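Side-chain contacts in vestitone reductase (PDB 2P4H), which catalyses the NADPH-dependent, stereospecific reduction of (3R)-vestitone, the penultimate step in the biosynthesis of the alfalfa phytoalexin medicarpin: residues K205-V210 / D307-A312; G212-I217 / Q271-D276; R99-A104 / E168-E173; L105-A110 / K118-T123. One frame throughout, in Å; residues are numbered along the deposited sequence.

Interaction 1: residues K205-V210 / D307-A312; sequences KALVLV and DMFDDA
Leu-207 and Phe-309 both hold CG anti to their own carbonyl carbon, with chi1 of -64° and -81°. Neither CB starts straight at the partner segment, yet these torsions bring both side chains into the gap. There they slide past each other in opposite directions. CD2 of Leu-207 lies 3.9 Å from CD1 of Phe-309. It meets the edge of the ring, near the ring plane. A second group comes to the same edge: the backbone O of Ala-206 is 3.7 Å from CE1 of Phe-309. The ring rim thus meets a methyl and a carbonyl oxygen side by side, without a hydrogen bond between the segments. The other branch of Leu-207 turns to the next helical turn, where CD1 is 4.4 Å from CB of Ala-312. That pair is looser. Leu-207 sits at the break between two short helices, 201-206 and 208-211, at the N-cap position of the second. Its side chain therefore joins this break to the flank of helix 305-319. All four touching residues are buried, and the contact is apolar apart from the carbonyl. Strands 189-191 and 219-226 pack against the same residues: Ala-206 and Ala-312 both touch Val-191, while Ala-206 and Phe-309 both touch Met-224. Helix 256-266 adds Met-259, which also packs on Phe-309.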
loop_
_atom_site.group_PDB
_atom_site.type_symbol
_atom_site.label_atom_id
_atom_site.label_comp_id
_atom_site.label_asym_id
_atom_site.label_seq_id
_atom_site.Cartn_x
_atom_site.Cartn_y
_atom_site.Cartn_z
ATOM N N LYS A 205 -1.678 2.327 13.941
ATOM C CA LYS A 205 -2.506 1.190 14.317
ATOM C C LYS A 205 -1.674 -0.042 14.656
ATOM O O LYS A 205 -1.973 -0.751 15.618
ATOM C CB LYS A 205 -3.494 0.861 13.194
ATOM C CG LYS A 205 -4.542 1.942 12.980
ATOM C CD LYS A 205 -5.514 1.569 11.880
ATOM C CE LYS A 205 -6.568 2.650 11.710
ATOM N NZ LYS A 205 -7.242 2.957 13.001
ATOM N N ALA A 206 -0.632 -0.298 13.870
ATOM C CA ALA A 206 0.233 -1.452 14.103
ATOM C C ALA A 206 0.990 -1.349 15.426
ATOM O O ALA A 206 1.348 -2.368 16.026
ATOM C CB ALA A 206 1.221 -1.600 12.948
ATOM N N LEU A 207 1.235 -0.121 15.878
ATOM C CA LEU A 207 1.967 0.103 17.123
ATOM C C LEU A 207 1.064 0.419 18.310
ATOM O O LEU A 207 1.504 1.010 19.294
ATOM C CB LEU A 207 2.982 1.236 16.937
ATOM C CG LEU A 207 4.101 0.983 15.923
ATOM C CD1 LEU A 207 5.094 2.138 15.958
ATOM C CD2 LEU A 207 4.806 -0.329 16.246
ATOM N N VAL A 208 -0.195 0.005 18.226
ATOM C CA VAL A 208 -1.147 0.263 19.295
ATOM C C VAL A 208 -0.658 -0.185 20.680
ATOM O O VAL A 208 -0.942 0.477 21.680
ATOM C CB VAL A 208 -2.520 -0.392 18.974
ATOM C CG1 VAL A 208 -2.378 -1.901 18.861
ATOM C CG2 VAL A 208 -3.539 -0.016 20.038
ATOM N N LEU A 209 0.084 -1.286 20.748
ATOM C CA LEU A 209 0.561 -1.762 22.046
ATOM C C LEU A 209 1.654 -0.893 22.672
ATOM O O LEU A 209 1.853 -0.932 23.887
ATOM C CB LEU A 209 1.041 -3.217 21.949
ATOM C CG LEU A 209 -0.019 -4.280 21.638
ATOM C CD1 LEU A 209 0.630 -5.657 21.725
ATOM C CD2 LEU A 209 -1.187 -4.183 22.616
ATOM N N VAL A 210 2.359 -0.109 21.862
ATOM C CA VAL A 210 3.407 0.758 22.402
ATOM C C VAL A 210 3.078 2.244 22.297
ATOM O O VAL A 210 3.673 3.062 23.002
ATOM C CB VAL A 210 4.769 0.521 21.710
ATOM C CG1 VAL A 210 5.241 -0.903 21.963
ATOM C CG2 VAL A 210 4.656 0.796 20.225
ATOM N N ASP A 307 12.044 -7.057 11.901
ATOM C CA ASP A 307 12.604 -5.924 11.159
ATOM C C ASP A 307 11.540 -4.850 10.965
ATOM O O ASP A 307 11.797 -3.656 11.124
ATOM C CB ASP A 307 13.081 -6.334 9.760
ATOM C CG ASP A 307 14.245 -7.297 9.782
ATOM O OD1 ASP A 307 15.056 -7.252 10.731
ATOM O OD2 ASP A 307 14.356 -8.087 8.819
ATOM N N MET A 308 10.344 -5.292 10.593
ATOM C CA MET A 308 9.227 -4.387 10.351
ATOM C C MET A 308 8.893 -3.539 11.576
ATOM O O MET A 308 8.787 -2.311 11.483
ATOM C CB MET A 308 8.009 -5.202 9.919
ATOM C CG MET A 308 6.758 -4.382 9.673
ATOM S SD MET A 308 5.346 -5.438 9.315
ATOM C CE MET A 308 5.197 -6.326 10.861
ATOM N N PHE A 309 8.721 -4.189 12.721
ATOM C CA PHE A 309 8.411 -3.463 13.944
ATOM C C PHE A 309 9.571 -2.580 14.387
ATOM O O PHE A 309 9.350 -1.455 14.829
ATOM C CB PHE A 309 8.036 -4.434 15.072
ATOM C CG PHE A 309 6.613 -4.921 15.007
ATOM C CD1 PHE A 309 5.556 -4.046 15.247
ATOM C CD2 PHE A 309 6.327 -6.243 14.684
ATOM C CE1 PHE A 309 4.229 -4.481 15.165
ATOM C CE2 PHE A 309 5.004 -6.689 14.597
ATOM C CZ PHE A 309 3.954 -5.804 14.838
ATOM N N ASP A 310 10.804 -3.067 14.265
ATOM C CA ASP A 310 11.932 -2.254 14.699
ATOM C C ASP A 310 12.116 -1.011 13.846
ATOM O O ASP A 310 12.375 0.070 14.376
ATOM C CB ASP A 310 13.235 -3.053 14.708
ATOM C CG ASP A 310 14.333 -2.333 15.467
ATOM O OD1 ASP A 310 14.156 -2.113 16.685
ATOM O OD2 ASP A 310 15.357 -1.975 14.848
ATOM N N ASP A 311 11.988 -1.153 12.529
ATOM C CA ASP A 311 12.147 -0.001 11.654
ATOM C C ASP A 311 11.093 1.056 11.965
ATOM O O ASP A 311 11.394 2.247 12.010
ATOM C CB ASP A 311 12.071 -0.415 10.178
ATOM C CG ASP A 311 13.346 -1.089 9.699
ATOM O OD1 ASP A 311 14.402 -0.864 10.327
ATOM O OD2 ASP A 311 13.307 -1.826 8.690
ATOM N N ALA A 312 9.860 0.621 12.197
ATOM C CA ALA A 312 8.790 1.554 12.517
ATOM C C ALA A 312 9.044 2.229 13.868
ATOM O O ALA A 312 8.912 3.445 14.002
ATOM C CB ALA A 312 7.448 0.824 12.538
#

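Interaction 2: residues G212-I217 / Q271-D276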
loop_
_atom_site.group_PDB
_atom_site.type_symbol
_atom_site.label_atom_id
_atom_site.label_comp_id
_atom_site.label_asym_id
_atom_site.label_seq_id
_atom_site.Cartn_x
_atom_site.Cartn_y
_atom_site.Cartn_z
ATOM N N GLY A 212 -0.524 3.316 21.812
ATOM C CA GLY A 212 -1.863 3.552 22.315
ATOM C C GLY A 212 -2.197 2.848 23.611
ATOM O O GLY A 212 -1.330 2.271 24.268
ATOM N N LYS A 213 -3.470 2.907 23.980
ATOM C CA LYS A 213 -3.947 2.274 25.198
ATOM C C LYS A 213 -4.913 1.152 24.849
ATOM O O LYS A 213 -5.315 1.003 23.694
ATOM C CB LYS A 213 -4.640 3.305 26.089
ATOM C CG LYS A 213 -3.713 4.407 26.579
ATOM C CD LYS A 213 -4.461 5.452 27.389
ATOM C CE LYS A 213 -5.489 6.181 26.538
ATOM N NZ LYS A 213 -6.197 7.235 27.313
ATOM N N LYS A 214 -5.279 0.364 25.853
ATOM C CA LYS A 214 -6.192 -0.753 25.661
ATOM C C LYS A 214 -7.485 -0.329 24.966
ATOM O O LYS A 214 -8.050 -1.089 24.180
ATOM C CB LYS A 214 -6.515 -1.394 27.012
ATOM C CG LYS A 214 -7.378 -2.639 26.925
ATOM C CD LYS A 214 -7.620 -3.232 28.303
ATOM C CE LYS A 214 -8.490 -4.475 28.225
ATOM N NZ LYS A 214 -8.753 -5.051 29.572
ATOM N N GLU A 215 -7.945 0.886 25.252
ATOM C CA GLU A 215 -9.179 1.396 24.661
ATOM C C GLU A 215 -9.084 1.624 23.153
ATOM O O GLU A 215 -10.104 1.720 22.471
ATOM C CB GLU A 215 -9.597 2.709 25.335
ATOM C CG GLU A 215 -9.835 2.611 26.834
ATOM C CD GLU A 215 -8.569 2.803 27.647
ATOM O OE1 GLU A 215 -7.628 1.997 27.500
ATOM O OE2 GLU A 215 -8.516 3.770 28.436
ATOM N N GLN A 216 -7.865 1.715 22.635
ATOM C CA GLN A 216 -7.673 1.938 21.209
ATOM C C GLN A 216 -7.523 0.647 20.412
ATOM O O GLN A 216 -7.254 0.681 19.213
ATOM C CB GLN A 216 -6.453 2.831 20.977
ATOM C CG GLN A 216 -6.656 4.271 21.421
ATOM C CD GLN A 216 -5.430 5.127 21.191
ATOM O OE1 GLN A 216 -4.382 4.903 21.796
ATOM N NE2 GLN A 216 -5.552 6.114 20.310
ATOM N N ILE A 217 -7.703 -0.493 21.071
ATOM C CA ILE A 217 -7.584 -1.775 20.388
ATOM C C ILE A 217 -8.847 -2.118 19.599
ATOM O O ILE A 217 -9.950 -2.162 20.150
ATOM C CB ILE A 217 -7.283 -2.921 21.384
ATOM C CG1 ILE A 217 -5.883 -2.734 21.980
ATOM C CG2 ILE A 217 -7.377 -4.271 20.679
ATOM C CD1 ILE A 217 -5.524 -3.751 23.049
ATOM N N GLN A 271 5.604 -0.028 28.455
ATOM C CA GLN A 271 4.583 -0.721 29.227
ATOM C C GLN A 271 3.679 -1.343 28.172
ATOM O O GLN A 271 2.925 -0.644 27.494
ATOM C CB GLN A 271 3.796 0.266 30.095
ATOM C CG GLN A 271 4.449 0.596 31.437
ATOM C CD GLN A 271 5.902 1.018 31.309
ATOM O OE1 GLN A 271 6.760 0.226 30.918
ATOM N NE2 GLN A 271 6.185 2.273 31.643
ATOM N N ILE A 272 3.777 -2.657 28.022
ATOM C CA ILE A 272 2.998 -3.377 27.023
ATOM C C ILE A 272 2.047 -4.387 27.645
ATOM O O ILE A 272 2.435 -5.153 28.528
ATOM C CB ILE A 272 3.939 -4.124 26.050
ATOM C CG1 ILE A 272 4.832 -3.116 25.320
ATOM C CG2 ILE A 272 3.131 -4.956 25.064
ATOM C CD1 ILE A 272 5.909 -3.753 24.468
ATOM N N LEU A 273 0.802 -4.386 27.180
ATOM C CA LEU A 273 -0.192 -5.324 27.681
ATOM C C LEU A 273 0.331 -6.734 27.453
ATOM O O LEU A 273 0.788 -7.067 26.358
ATOM C CB LEU A 273 -1.517 -5.149 26.939
ATOM C CG LEU A 273 -2.300 -3.870 27.241
ATOM C CD1 LEU A 273 -3.398 -3.683 26.213
ATOM C CD2 LEU A 273 -2.884 -3.955 28.644
ATOM N N THR A 274 0.259 -7.559 28.488
ATOM C CA THR A 274 0.727 -8.935 28.399
ATOM C C THR A 274 -0.320 -9.851 27.783
ATOM O O THR A 274 -1.491 -9.487 27.639
ATOM C CB THR A 274 1.047 -9.501 29.789
ATOM O OG1 THR A 274 -0.159 -9.550 30.564
ATOM C CG2 THR A 274 2.074 -8.631 30.504
ATOM N N VAL A 275 0.108 -11.056 27.427
ATOM C CA VAL A 275 -0.803 -12.038 26.878
ATOM C C VAL A 275 -1.945 -12.248 27.879
ATOM O O VAL A 275 -3.110 -12.322 27.492
ATOM C CB VAL A 275 -0.060 -13.369 26.608
ATOM C CG1 VAL A 275 -1.047 -14.518 26.470
ATOM C CG2 VAL A 275 0.770 -13.235 25.331
ATOM N N ASP A 276 -1.620 -12.325 29.168
ATOM C CA ASP A 276 -2.667 -12.528 30.166
ATOM C C ASP A 276 -3.655 -11.362 30.198
ATOM O O ASP A 276 -4.865 -11.573 30.309
ATOM C CB ASP A 276 -2.061 -12.731 31.557
ATOM C CG ASP A 276 -3.067 -13.287 32.547
ATOM O OD1 ASP A 276 -3.649 -14.350 32.257
ATOM O OD2 ASP A 276 -3.278 -12.665 33.607
#
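Leu-273 reaches across to Lys-214 and Ile-217, and nearly all of the meeting is done by one of its methyl groups. Its CB points toward segment 212-217 but has no partner there within 4.2 Å. CG follows, anti to the carbonyl carbon of Leu-273 (chi1 -71°), and carries the branch point forward. The CD1 branch then makes the contact. It lies 3.8 Å from CD1 of Ile-217, and these two side chains meet tip to tip. The same methyl is 3.9 Å from CB of Lys-214 and 4.2 Å from its CG. Here the side chains cross at about a right angle, so Leu-273 abuts the root of the lysine. The rest of the lysine runs on extended. CD2 of Leu-273 makes no such approach to this segment. Lys-214 and Ile-217 are set at this spacing by a short 3-10 turn, in which Ile-217 N bonds to Lys-214 O at 3.2 Å. Gln-216 folds back to the residue before the turn: its OE1 takes the N-H of Lys-213 on a lone pair, in the carbonyl plane. Leu-278 touches both Ile-217 and Leu-273, so the apolar patch extends into the next part of the loop. Two surface loops meet here, away from the predicted NADP(+) site. No hydrogen bond or salt bridge joins them, and the contact rests on van der Waals packing of methyl and methylene groups.

Interaction 3: residues R99-A104 / E168-E173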
loop_
_atom_site.group_PDB
_atom_site.type_symbol
_atom_site.label_atom_id
_atom_site.label_comp_id
_atom_site.label_asym_id
_atom_site.label_seq_id
_atom_site.Cartn_x
_atom_site.Cartn_y
_atom_site.Cartn_z
ATOM N N ARG A 99 -16.151 9.416 -8.881
ATOM C CA ARG A 99 -14.866 9.945 -8.436
ATOM C C ARG A 99 -13.878 8.813 -8.171
ATOM O O ARG A 99 -12.686 8.937 -8.458
ATOM C CB ARG A 99 -15.040 10.782 -7.167
ATOM C CG ARG A 99 -13.733 11.334 -6.610
ATOM C CD ARG A 99 -13.957 12.154 -5.348
ATOM N NE ARG A 99 -14.747 13.357 -5.604
ATOM C CZ ARG A 99 -14.347 14.370 -6.367
ATOM N NH1 ARG A 99 -13.160 14.334 -6.959
ATOM N NH2 ARG A 99 -15.136 15.421 -6.539
ATOM N N THR A 100 -14.382 7.713 -7.623
ATOM C CA THR A 100 -13.548 6.558 -7.318
ATOM C C THR A 100 -12.997 5.919 -8.586
ATOM O O THR A 100 -11.786 5.758 -8.733
ATOM C CB THR A 100 -14.340 5.496 -6.532
ATOM O OG1 THR A 100 -14.727 6.036 -5.263
ATOM C CG2 THR A 100 -13.494 4.248 -6.312
ATOM N N VAL A 101 -13.890 5.567 -9.506
ATOM C CA VAL A 101 -13.482 4.938 -10.756
ATOM C C VAL A 101 -12.612 5.865 -11.599
ATOM O O VAL A 101 -11.606 5.438 -12.164
ATOM C CB VAL A 101 -14.713 4.500 -11.580
ATOM C CG1 VAL A 101 -14.274 3.933 -12.922
ATOM C CG2 VAL A 101 -15.502 3.455 -10.805
ATOM N N ASP A 102 -12.997 7.133 -11.677
ATOM C CA ASP A 102 -12.243 8.112 -12.452
ATOM C C ASP A 102 -10.827 8.309 -11.909
ATOM O O ASP A 102 -9.876 8.438 -12.680
ATOM C CB ASP A 102 -12.988 9.451 -12.466
ATOM C CG ASP A 102 -14.278 9.393 -13.267
ATOM O OD1 ASP A 102 -14.839 8.287 -13.412
ATOM O OD2 ASP A 102 -14.739 10.454 -13.744
ATOM N N GLY A 103 -10.691 8.325 -10.586
ATOM C CA GLY A 103 -9.386 8.510 -9.973
ATOM C C GLY A 103 -8.473 7.314 -10.166
ATOM O O GLY A 103 -7.255 7.454 -10.299
ATOM N N ALA A 104 -9.063 6.127 -10.172
ATOM C CA ALA A 104 -8.289 4.912 -10.364
ATOM C C ALA A 104 -7.870 4.783 -11.824
ATOM O O ALA A 104 -6.753 4.356 -12.119
ATOM C CB ALA A 104 -9.117 3.699 -9.960
ATOM N N GLU A 168 -10.187 -1.218 -7.797
ATOM C CA GLU A 168 -9.354 -2.301 -8.301
ATOM C C GLU A 168 -10.039 -3.057 -9.431
ATOM O O GLU A 168 -9.402 -3.416 -10.424
ATOM C CB GLU A 168 -8.971 -3.288 -7.193
ATOM C CG GLU A 168 -7.773 -4.147 -7.608
ATOM C CD GLU A 168 -7.500 -5.327 -6.697
ATOM O OE1 GLU A 168 -7.955 -5.324 -5.535
ATOM O OE2 GLU A 168 -6.803 -6.256 -7.154
ATOM N N LYS A 169 -11.338 -3.298 -9.286
ATOM C CA LYS A 169 -12.072 -3.998 -10.330
ATOM C C LYS A 169 -12.035 -3.198 -11.625
ATOM O O LYS A 169 -11.849 -3.762 -12.702
ATOM C CB LYS A 169 -13.525 -4.237 -9.910
ATOM C CG LYS A 169 -13.685 -5.298 -8.840
ATOM C CD LYS A 169 -15.147 -5.659 -8.633
ATOM C CE LYS A 169 -15.298 -6.836 -7.679
ATOM N NZ LYS A 169 -16.724 -7.256 -7.559
ATOM N N ALA A 170 -12.199 -1.884 -11.520
ATOM C CA ALA A 170 -12.190 -1.029 -12.702
ATOM C C ALA A 170 -10.832 -1.070 -13.398
ATOM O O ALA A 170 -10.753 -1.133 -14.627
ATOM C CB ALA A 170 -12.545 0.401 -12.314
ATOM N N VAL A 171 -9.765 -1.039 -12.609
ATOM C CA VAL A 171 -8.413 -1.078 -13.154
ATOM C C VAL A 171 -8.145 -2.387 -13.899
ATOM O O VAL A 171 -7.633 -2.385 -15.020
ATOM C CB VAL A 171 -7.367 -0.896 -12.023
ATOM C CG1 VAL A 171 -5.972 -1.243 -12.523
ATOM C CG2 VAL A 171 -7.397 0.545 -11.528
ATOM N N LEU A 172 -8.494 -3.510 -13.283
ATOM C CA LEU A 172 -8.273 -4.805 -13.914
ATOM C C LEU A 172 -9.069 -4.931 -15.212
ATOM O O LEU A 172 -8.548 -5.395 -16.229
ATOM C CB LEU A 172 -8.657 -5.926 -12.945
ATOM C CG LEU A 172 -7.741 -6.074 -11.726
ATOM C CD1 LEU A 172 -8.427 -6.913 -10.666
ATOM C CD2 LEU A 172 -6.418 -6.707 -12.152
ATOM N N GLU A 173 -10.328 -4.509 -15.182
ATOM C CA GLU A 173 -11.173 -4.596 -16.366
ATOM C C GLU A 173 -10.671 -3.707 -17.496
ATOM O O GLU A 173 -10.572 -4.151 -18.640
ATOM C CB GLU A 173 -12.608 -4.214 -16.021
ATOM C CG GLU A 173 -13.577 -4.358 -17.184
ATOM C CD GLU A 173 -13.601 -5.768 -17.749
ATOM O OE1 GLU A 173 -13.848 -6.717 -16.976
ATOM O OE2 GLU A 173 -13.376 -5.928 -18.967
#
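Val-101 faces Ala-170, and one turn on along helix 95-111, Ala-104 faces Val-171, the residue next to Ala-170. Each pair sets one valine methyl against one alanine methyl, with the valine coming once from each helix. The two alanines point their CB toward the partner helix. The two valines leave their backbones more to the side and touch with a single branch. In Val-101 that branch is CG1, anti to the backbone N (chi1 176°), and it lies 4.0 Å from CB of Ala-170. Val-171 has nearly the same torsion but uses its other methyl. Its CG2, anti to the carbonyl carbon, is 3.9 Å from CB of Ala-104. The same CG2 is also 3.9 Å from the backbone O of Ala-104, so it rests against both the methyl and the main chain. The small alanines let the helices come close: the CA atoms of Val-101 and Ala-170 are 6.4 Å apart, and those of Ala-104 and Val-171 are 6.6 Å apart. No hydrogen bond crosses the interface. The Ala-104 and Val-171 pair is buried, while Val-101 and Ala-170 are partly exposed. Helices 95-111 and 158-177 pack here on one side of the Rossmann-type parallel sheet. On the buried side, Tyr-122 of strand 119-125 touches both Ala-104 and Val-171. Val-182 of strand 182-187 also packs on Val-171.

Interaction 4: residues L105-A110 / K118-T123; sequences LGILKA and KRFIYT
Phe-120 packs its ring closely against Leu-108. CD1 of Leu-108 stands over one face of the ring, 3.6 Å from its centroid and 10° off the ring normal. This is a CH-pi contact. The methyl is nearly centred, which puts it within 4.0 Å of several ring carbons at once. The helix backbone also comes close, with CA of Leu-108 3.6 Å from CE2 of Phe-120. The leucine CG is anti to its backbone N (chi1 -179°), and chi2 of 59° lays CD1 over the ring. Ile-107 meets the same ring less closely: its CG2 lies at the edge, 3.9 Å from both CE2 and CZ of Phe-120. Strand 77-80, helix 95-111 and strand 119-125 form a beta-alpha-beta crossover of the parallel Rossmann-type sheet. Phe-120 points from the sheet to the helix that precedes its strand, and Ile-78 on the neighbouring strand 77-80 touches both Ile-107 and Phe-120. The outer side of the helix is different. Lys-109 directs its CB away from the strand and is partly exposed, although it touches Phe-174 and Pro-65. Beyond the start of the strand, Lys-118 is exposed and takes no part in the contact.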
loop_
_atom_site.group_PDB
_atom_site.type_symbol
_atom_site.label_atom_id
_atom_site.label_comp_id
_atom_site.label_asym_id
_atom_site.label_seq_id
_atom_site.Cartn_x
_atom_site.Cartn_y
_atom_site.Cartn_z
ATOM N N LEU A 105 -8.762 5.179 -12.730
ATOM C CA LEU A 105 -8.510 5.057 -14.163
ATOM C C LEU A 105 -7.835 6.210 -14.894
ATOM O O LEU A 105 -7.316 6.006 -15.987
ATOM C CB LEU A 105 -9.819 4.742 -14.893
ATOM C CG LEU A 105 -10.555 3.462 -14.501
ATOM C CD1 LEU A 105 -11.807 3.325 -15.354
ATOM C CD2 LEU A 105 -9.652 2.256 -14.690
ATOM N N GLY A 106 -7.842 7.403 -14.308
ATOM C CA GLY A 106 -7.247 8.557 -14.967
ATOM C C GLY A 106 -5.898 8.333 -15.627
ATOM O O GLY A 106 -5.749 8.447 -16.850
ATOM N N ILE A 107 -4.899 8.010 -14.819
ATOM C CA ILE A 107 -3.567 7.797 -15.353
ATOM C C ILE A 107 -3.471 6.505 -16.175
ATOM O O ILE A 107 -2.619 6.385 -17.055
ATOM C CB ILE A 107 -2.514 7.833 -14.216
ATOM C CG1 ILE A 107 -1.105 7.779 -14.809
ATOM C CG2 ILE A 107 -2.775 6.712 -13.212
ATOM C CD1 ILE A 107 -0.009 8.061 -13.803
ATOM N N LEU A 108 -4.350 5.542 -15.908
ATOM C CA LEU A 108 -4.340 4.303 -16.681
ATOM C C LEU A 108 -4.830 4.601 -18.108
ATOM O O LEU A 108 -4.298 4.070 -19.085
ATOM C CB LEU A 108 -5.233 3.248 -16.017
ATOM C CG LEU A 108 -5.326 1.877 -16.696
ATOM C CD1 LEU A 108 -3.947 1.236 -16.813
ATOM C CD2 LEU A 108 -6.258 0.986 -15.886
ATOM N N LYS A 109 -5.843 5.454 -18.228
ATOM C CA LYS A 109 -6.357 5.824 -19.544
ATOM C C LYS A 109 -5.263 6.550 -20.325
ATOM O O LYS A 109 -5.121 6.369 -21.534
ATOM C CB LYS A 109 -7.584 6.730 -19.403
ATOM C CG LYS A 109 -8.834 6.013 -18.919
ATOM C CD LYS A 109 -9.955 7.000 -18.638
ATOM C CE LYS A 109 -11.218 6.294 -18.180
ATOM N NZ LYS A 109 -12.295 7.269 -17.837
ATOM N N ALA A 110 -4.482 7.365 -19.623
ATOM C CA ALA A 110 -3.396 8.107 -20.258
ATOM C C ALA A 110 -2.338 7.156 -20.811
ATOM O O ALA A 110 -1.646 7.476 -21.780
ATOM C CB ALA A 110 -2.760 9.061 -19.253
ATOM N N LYS A 118 5.993 -0.586 -19.738
ATOM C CA LYS A 118 5.941 -2.043 -19.795
ATOM C C LYS A 118 5.077 -2.646 -18.691
ATOM O O LYS A 118 4.628 -3.785 -18.802
ATOM C CB LYS A 118 7.354 -2.639 -19.758
ATOM C CG LYS A 118 8.199 -2.284 -18.550
ATOM C CD LYS A 118 9.585 -2.908 -18.686
ATOM C CE LYS A 118 10.464 -2.622 -17.482
ATOM N NZ LYS A 118 11.803 -3.254 -17.634
ATOM N N ARG A 119 4.848 -1.889 -17.624
ATOM C CA ARG A 119 3.995 -2.370 -16.546
ATOM C C ARG A 119 3.342 -1.221 -15.789
ATOM O O ARG A 119 3.983 -0.209 -15.494
ATOM C CB ARG A 119 4.778 -3.232 -15.548
ATOM C CG ARG A 119 3.870 -3.992 -14.577
ATOM C CD ARG A 119 3.393 -5.322 -15.150
ATOM N NE ARG A 119 4.335 -6.391 -14.822
ATOM C CZ ARG A 119 4.122 -7.688 -15.027
ATOM N NH1 ARG A 119 2.992 -8.112 -15.575
ATOM N NH2 ARG A 119 5.036 -8.568 -14.645
ATOM N N PHE A 120 2.057 -1.392 -15.496
ATOM C CA PHE A 120 1.269 -0.428 -14.733
ATOM C C PHE A 120 0.933 -1.168 -13.445
ATOM O O PHE A 120 0.278 -2.211 -13.481
ATOM C CB PHE A 120 -0.015 -0.065 -15.493
ATOM C CG PHE A 120 -0.883 0.943 -14.789
ATOM C CD1 PHE A 120 -1.683 0.568 -13.714
ATOM C CD2 PHE A 120 -0.898 2.275 -15.203
ATOM C CE1 PHE A 120 -2.487 1.501 -13.063
ATOM C CE2 PHE A 120 -1.698 3.214 -14.559
ATOM C CZ PHE A 120 -2.495 2.830 -13.487
ATOM N N ILE A 121 1.400 -0.647 -12.317
ATOM C CA ILE A 121 1.150 -1.300 -11.039
ATOM C C ILE A 121 0.240 -0.450 -10.171
ATOM O O ILE A 121 0.560 0.692 -9.822
ATOM C CB ILE A 121 2.470 -1.588 -10.295
ATOM C CG1 ILE A 121 3.393 -2.405 -11.203
ATOM C CG2 ILE A 121 2.191 -2.363 -9.015
ATOM C CD1 ILE A 121 4.698 -2.838 -10.552
ATOM N N TYR A 122 -0.907 -1.026 -9.832
ATOM C CA TYR A 122 -1.911 -0.352 -9.022
ATOM C C TYR A 122 -1.896 -0.848 -7.588
ATOM O O TYR A 122 -1.911 -2.052 -7.337
ATOM C CB TYR A 122 -3.301 -0.587 -9.613
ATOM C CG TYR A 122 -4.390 0.155 -8.879
ATOM C CD1 TYR A 122 -4.489 1.542 -8.978
ATOM C CD2 TYR A 122 -5.296 -0.518 -8.057
ATOM C CE1 TYR A 122 -5.458 2.247 -8.278
ATOM C CE2 TYR A 122 -6.275 0.187 -7.346
ATOM C CZ TYR A 122 -6.343 1.570 -7.467
ATOM O OH TYR A 122 -7.288 2.288 -6.767
ATOM N N THR A 123 -1.876 0.094 -6.655
ATOM C CA THR A 123 -1.878 -0.220 -5.236
ATOM C C THR A 123 -3.295 -0.494 -4.748
ATOM O O THR A 123 -4.137 0.404 -4.773
ATOM C CB THR A 123 -1.302 0.962 -4.418
ATOM O OG1 THR A 123 0.101 1.092 -4.683
ATOM C CG2 THR A 123 -1.519 0.748 -2.929
#

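The contacts form two pairs on opposite sides of the chain's centre. Interactions 3 and 4 share helix 95-111, and their centres are 10 Å apart. They touch where CD2 of Leu-105 lies 3.6 Å from O of Ala-170. Interactions 1 and 2 have centres 13 Å apart and meet where CG1 of Val-210 lies 3.9 Å from CD1 of Ile-272. The centres of interactions 1 and 3 are 31 Å apart. Interactions 1 and 4 come nearest to residues predicted to bind NADP(+), without touching them: the side chain of Ala-312 is about 8 Å from that of Phe-12, and the side chain of Ile-107 is about 9 Å from Gly-8. Interaction 2 lies away from the cofactor site.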